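Local structure of CaaX farnesyltransferase alpha subunit Ram2 (Aspergillus fumigatus, 4L9P) at residues A[260-265]-A[307-312]; A[205-210]-A[242-247]. The protein forms with the beta subunit Ram1 a heterodimer that probably transfers a farnesyl group to the cysteine of CaaX-ending proteins. The protein carries 1 engineered substitution. One frame throughout, in Å; residues are numbered along the deposited sequence.

Contact 1: A[260-265]-A[307-312]; sequences SPWSYA and IEWLAD
The indole N-H groups of Trp262 and Trp309, whose six-membered rings meet across this contact, are both spent on backbone carbonyls: Trp309 NE1 donates to Leu276 O and Trp262 NE1 to Pro256 O. Each bond limits how its indole can turn, and the six-membered rings are the parts that meet. The closest approach is between CE3 of Trp262 and CE3 of Trp309, 3.5 Å apart, with the Trp309 atom lying at the rim of the Trp262 ring and near its plane. The six-membered rings are inclined at 59° and their centroids stand 5.6 Å apart, an oblique pairing rather than a stack or a T-shape. Trp309 carries its CG anti to the backbone N (chi1 -165°), which sends the indole across the gap between the helices. Its six-membered ring thereby reaches the other helix: CZ3 comes within 3.7 Å of Trp262 O, which lies in the plane of the ring at its edge, while CH2 rests 4.0 Å from Ala265 CB. Trp279 stacks on the Trp309 ring. With its three touching residues buried, the contact joins helices 259-272 and 304-317 by hydrophobic packing; helix 238-254 backs the first through Ile252, which touches Pro261 and Trp262, while helix 323-338 backs the second through Met330, against Ile307 and Ala311.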
# COMPACT_ATOMS: atom_id res chain seq x y z
N SER A 260 11.98 -3.84 -15.64
CA SER A 260 10.76 -4.66 -15.81
C SER A 260 10.96 -5.98 -16.58
O SER A 260 10.53 -7.00 -16.09
CB SER A 260 9.63 -3.84 -16.45
OG SER A 260 9.24 -2.77 -15.57
N PRO A 261 11.60 -5.96 -17.77
CA PRO A 261 11.77 -7.24 -18.50
C PRO A 261 12.74 -8.19 -17.79
O PRO A 261 12.59 -9.38 -17.95
CB PRO A 261 12.36 -6.83 -19.86
CG PRO A 261 13.02 -5.45 -19.61
CD PRO A 261 12.01 -4.81 -18.62
N TRP A 262 13.72 -7.67 -17.04
CA TRP A 262 14.61 -8.55 -16.28
C TRP A 262 13.81 -9.26 -15.20
O TRP A 262 13.98 -10.47 -14.97
CB TRP A 262 15.76 -7.77 -15.64
CG TRP A 262 16.76 -7.24 -16.64
CD1 TRP A 262 16.82 -5.98 -17.14
CD2 TRP A 262 17.91 -7.93 -17.16
NE1 TRP A 262 17.93 -5.83 -17.97
CE2 TRP A 262 18.60 -7.03 -18.01
CE3 TRP A 262 18.41 -9.24 -17.00
CZ2 TRP A 262 19.80 -7.38 -18.68
CZ3 TRP A 262 19.59 -9.61 -17.72
CH2 TRP A 262 20.27 -8.67 -18.51
N SER A 263 12.94 -8.52 -14.50
CA SER A 263 12.11 -9.13 -13.46
C SER A 263 11.13 -10.12 -14.10
O SER A 263 10.88 -11.18 -13.55
CB SER A 263 11.36 -8.06 -12.69
OG SER A 263 12.30 -7.19 -12.04
N TYR A 264 10.57 -9.77 -15.24
CA TYR A 264 9.64 -10.69 -15.92
C TYR A 264 10.39 -11.99 -16.27
O TYR A 264 9.89 -13.10 -16.00
CB TYR A 264 9.11 -9.99 -17.17
CG TYR A 264 8.15 -10.82 -17.95
CD1 TYR A 264 6.81 -10.92 -17.52
CD2 TYR A 264 8.54 -11.52 -19.09
CE1 TYR A 264 5.91 -11.70 -18.22
CE2 TYR A 264 7.63 -12.33 -19.83
CZ TYR A 264 6.33 -12.41 -19.37
OH TYR A 264 5.40 -13.19 -20.04
N ALA A 265 11.60 -11.88 -16.81
CA ALA A 265 12.35 -13.10 -17.16
C ALA A 265 12.68 -13.96 -15.95
O ALA A 265 12.60 -15.19 -16.02
CB ALA A 265 13.67 -12.74 -17.91
N ILE A 307 24.41 -7.22 -13.90
CA ILE A 307 25.37 -7.52 -12.83
C ILE A 307 24.66 -8.31 -11.72
O ILE A 307 25.23 -9.31 -11.19
CB ILE A 307 25.96 -6.21 -12.22
CG1 ILE A 307 26.66 -5.37 -13.29
CG2 ILE A 307 26.92 -6.50 -11.05
CD1 ILE A 307 27.16 -4.05 -12.74
N GLU A 308 23.43 -7.91 -11.34
CA GLU A 308 22.73 -8.66 -10.29
C GLU A 308 22.41 -10.08 -10.74
O GLU A 308 22.48 -11.04 -9.96
CB GLU A 308 21.45 -7.94 -9.97
CG GLU A 308 20.71 -8.61 -8.80
CD GLU A 308 19.41 -7.88 -8.57
OE1 GLU A 308 18.99 -7.13 -9.51
OE2 GLU A 308 18.80 -8.04 -7.49
N TRP A 309 22.07 -10.22 -12.03
CA TRP A 309 21.81 -11.55 -12.58
C TRP A 309 23.04 -12.44 -12.44
O TRP A 309 22.95 -13.60 -11.99
CB TRP A 309 21.43 -11.41 -14.05
CG TRP A 309 20.81 -12.63 -14.63
CD1 TRP A 309 21.43 -13.80 -14.95
CD2 TRP A 309 19.43 -12.80 -14.95
NE1 TRP A 309 20.50 -14.69 -15.47
CE2 TRP A 309 19.27 -14.10 -15.46
CE3 TRP A 309 18.30 -11.95 -14.84
CZ2 TRP A 309 18.02 -14.58 -15.88
CZ3 TRP A 309 17.06 -12.42 -15.26
CH2 TRP A 309 16.93 -13.72 -15.78
N LEU A 310 24.19 -11.88 -12.84
CA LEU A 310 25.46 -12.63 -12.70
C LEU A 310 25.78 -12.98 -11.24
O LEU A 310 26.26 -14.08 -10.96
CB LEU A 310 26.62 -11.86 -13.36
CG LEU A 310 26.46 -11.82 -14.88
CD1 LEU A 310 27.43 -10.85 -15.54
CD2 LEU A 310 26.48 -13.22 -15.55
N ALA A 311 25.50 -12.07 -10.30
CA ALA A 311 25.80 -12.37 -8.92
C ALA A 311 25.01 -13.59 -8.51
O ALA A 311 25.51 -14.46 -7.82
CB ALA A 311 25.41 -11.20 -8.06
N ASP A 312 23.73 -13.64 -8.91
CA ASP A 312 22.90 -14.79 -8.55
C ASP A 312 23.33 -16.08 -9.24
O ASP A 312 23.32 -17.16 -8.59
CB ASP A 312 21.41 -14.52 -8.82
CG ASP A 312 20.83 -13.48 -7.88
OD1 ASP A 312 21.39 -13.25 -6.78
OD2 ASP A 312 19.79 -12.91 -8.23

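Contact 2: A[205-210]-A[242-247]; sequences MLRFGP and DSELQY
Glu244 reaches from helix 238-254 to the end of helix 197-208, passing Phe208 before it meets Arg207. Its CB lies 4.1 Å from Phe208 CE2, and its CG packs closer still, 3.9 Å from the same CE2 and 4.0 Å from CZ, so the aliphatic half of the acid runs along the outer end of the phenyl ring in the opposite sense to the phenylalanine side chain. A bend at the second torsion (chi2 -64°) then turns the carboxylate off the ring and onto Arg207, whose CG is 3.8 Å from Glu244 CD.

The two helices are consecutive in a chain of antiparallel helical hairpins, the TPR-like architecture of prenyltransferase alpha subunits, and a long connection without a helix, residues 209-237, separates them. Arg207 and Glu244 thus join the last turn of one helix to the next helix on the far side of that connection.

At the tip, OE2 accepts a hydrogen bond of 2.9 Å from Arg207 NE, with an N-H...O angle of 160°. The oxygen sits almost in the guanidinium plane, but the donor stands above the carboxylate, 62° out of its plane. The two charged groups are thus nearly perpendicular, and the salt bridge is made through NE alone rather than as a two-pronged pair. The other oxygen, OE1, is shared by Tyr264 OH and Arg203 NE, so two arginines and a hydroxyl grip this buried carboxylate and would be expected to stabilise its negative charge. Arg203 also makes a cation-pi contact with Tyr247, and the Arg207 side chain touches Ile183 of helix 180-192.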
# COMPACT_ATOMS: atom_id res chain seq x y z
N MET A 205 0.38 -12.42 -16.11
CA MET A 205 -0.90 -13.07 -15.86
C MET A 205 -1.39 -13.81 -17.12
O MET A 205 -1.84 -14.98 -17.04
CB MET A 205 -1.91 -12.03 -15.50
CG MET A 205 -3.24 -12.65 -15.11
SD MET A 205 -4.54 -12.14 -16.20
CE MET A 205 -3.96 -10.86 -17.13
N LEU A 206 -1.30 -13.15 -18.28
CA LEU A 206 -1.84 -13.79 -19.51
C LEU A 206 -1.07 -15.05 -19.79
O LEU A 206 -1.67 -16.04 -20.24
CB LEU A 206 -1.65 -12.83 -20.69
CG LEU A 206 -2.47 -11.55 -20.64
CD1 LEU A 206 -2.12 -10.65 -21.83
CD2 LEU A 206 -3.99 -11.82 -20.59
N ARG A 207 0.25 -15.04 -19.60
CA ARG A 207 1.07 -16.17 -20.04
C ARG A 207 1.27 -17.26 -18.99
O ARG A 207 1.33 -18.46 -19.35
CB ARG A 207 2.42 -15.68 -20.53
CG ARG A 207 2.34 -14.79 -21.80
CD ARG A 207 1.95 -15.63 -22.98
NE ARG A 207 2.26 -15.00 -24.25
CZ ARG A 207 1.38 -14.88 -25.24
NH1 ARG A 207 0.09 -15.24 -25.03
NH2 ARG A 207 1.76 -14.35 -26.40
N PHE A 208 1.37 -16.85 -17.73
CA PHE A 208 1.83 -17.74 -16.66
C PHE A 208 0.92 -17.72 -15.49
O PHE A 208 1.13 -18.50 -14.57
CB PHE A 208 3.29 -17.40 -16.27
CG PHE A 208 4.23 -17.61 -17.40
CD1 PHE A 208 4.51 -18.90 -17.79
CD2 PHE A 208 4.73 -16.54 -18.14
CE1 PHE A 208 5.33 -19.14 -18.87
CE2 PHE A 208 5.58 -16.76 -19.21
CZ PHE A 208 5.86 -18.09 -19.59
N GLY A 209 -0.11 -16.88 -15.50
CA GLY A 209 -1.00 -16.86 -14.33
C GLY A 209 -1.91 -18.06 -14.21
O GLY A 209 -2.28 -18.66 -15.21
N PRO A 210 -2.26 -18.46 -12.98
CA PRO A 210 -3.12 -19.66 -12.85
C PRO A 210 -4.51 -19.44 -13.43
O PRO A 210 -5.09 -18.36 -13.29
CB PRO A 210 -3.20 -19.88 -11.32
CG PRO A 210 -2.31 -18.85 -10.70
CD PRO A 210 -1.75 -17.92 -11.72
N ASP A 242 10.33 -20.64 -24.08
CA ASP A 242 11.39 -20.10 -24.94
C ASP A 242 10.99 -18.81 -25.66
O ASP A 242 11.78 -17.87 -25.74
CB ASP A 242 11.75 -21.11 -26.06
CG ASP A 242 12.40 -22.37 -25.55
OD1 ASP A 242 12.85 -22.40 -24.38
OD2 ASP A 242 12.48 -23.35 -26.38
N SER A 243 9.75 -18.76 -26.18
CA SER A 243 9.25 -17.59 -26.87
C SER A 243 9.21 -16.36 -25.94
O SER A 243 9.59 -15.25 -26.31
CB SER A 243 7.82 -17.91 -27.38
OG SER A 243 7.21 -16.77 -27.97
N GLU A 244 8.76 -16.56 -24.71
CA GLU A 244 8.66 -15.43 -23.78
C GLU A 244 10.03 -14.93 -23.33
O GLU A 244 10.22 -13.74 -23.12
CB GLU A 244 7.83 -15.87 -22.57
CG GLU A 244 6.35 -15.96 -22.95
CD GLU A 244 5.76 -14.62 -23.34
OE1 GLU A 244 5.96 -13.65 -22.58
OE2 GLU A 244 5.08 -14.54 -24.40
N LEU A 245 10.96 -15.86 -23.19
CA LEU A 245 12.34 -15.45 -22.89
C LEU A 245 12.98 -14.69 -24.06
O LEU A 245 13.71 -13.70 -23.85
CB LEU A 245 13.18 -16.66 -22.45
CG LEU A 245 12.76 -17.30 -21.14
CD1 LEU A 245 13.54 -18.59 -20.97
CD2 LEU A 245 13.00 -16.34 -19.94
N GLN A 246 12.72 -15.15 -25.29
CA GLN A 246 13.27 -14.43 -26.42
C GLN A 246 12.66 -13.03 -26.52
O GLN A 246 13.38 -12.04 -26.80
CB GLN A 246 12.99 -15.22 -27.72
CG GLN A 246 13.52 -14.58 -28.98
CD GLN A 246 13.33 -15.51 -30.18
OE1 GLN A 246 12.26 -15.52 -30.81
NE2 GLN A 246 14.36 -16.31 -30.49
N TYR A 247 11.35 -12.93 -26.26
CA TYR A 247 10.69 -11.64 -26.29
C TYR A 247 11.34 -10.69 -25.26
O TYR A 247 11.66 -9.49 -25.53
CB TYR A 247 9.20 -11.79 -26.00
CG TYR A 247 8.45 -10.47 -25.92
CD1 TYR A 247 7.96 -9.85 -27.08
CD2 TYR A 247 8.20 -9.87 -24.68
CE1 TYR A 247 7.27 -8.67 -27.01
CE2 TYR A 247 7.55 -8.67 -24.59
CZ TYR A 247 7.08 -8.07 -25.75
OH TYR A 247 6.38 -6.90 -25.64

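In the fold
Contact 2 comes first along the chain and closes before contact 1 opens; their centres are about 16 Å apart, on the same side of the chain's centre. Together they link four helices in order: 197-208 to 238-254, then 259-272 to 304-317, with the short helix 280-284 between the last two. The two inner helices follow each other directly, and Tyr264 of helix 259-272 connects the contacts, through Glu244 and by packing on Phe208 CE2. Ala265 O adds a looser touch on Leu245 CD2. One contact centres on a salt bridge, the other on two indoles, and the pair gives continuous helix-to-helix packing through this part of the alpha subunit's solenoid.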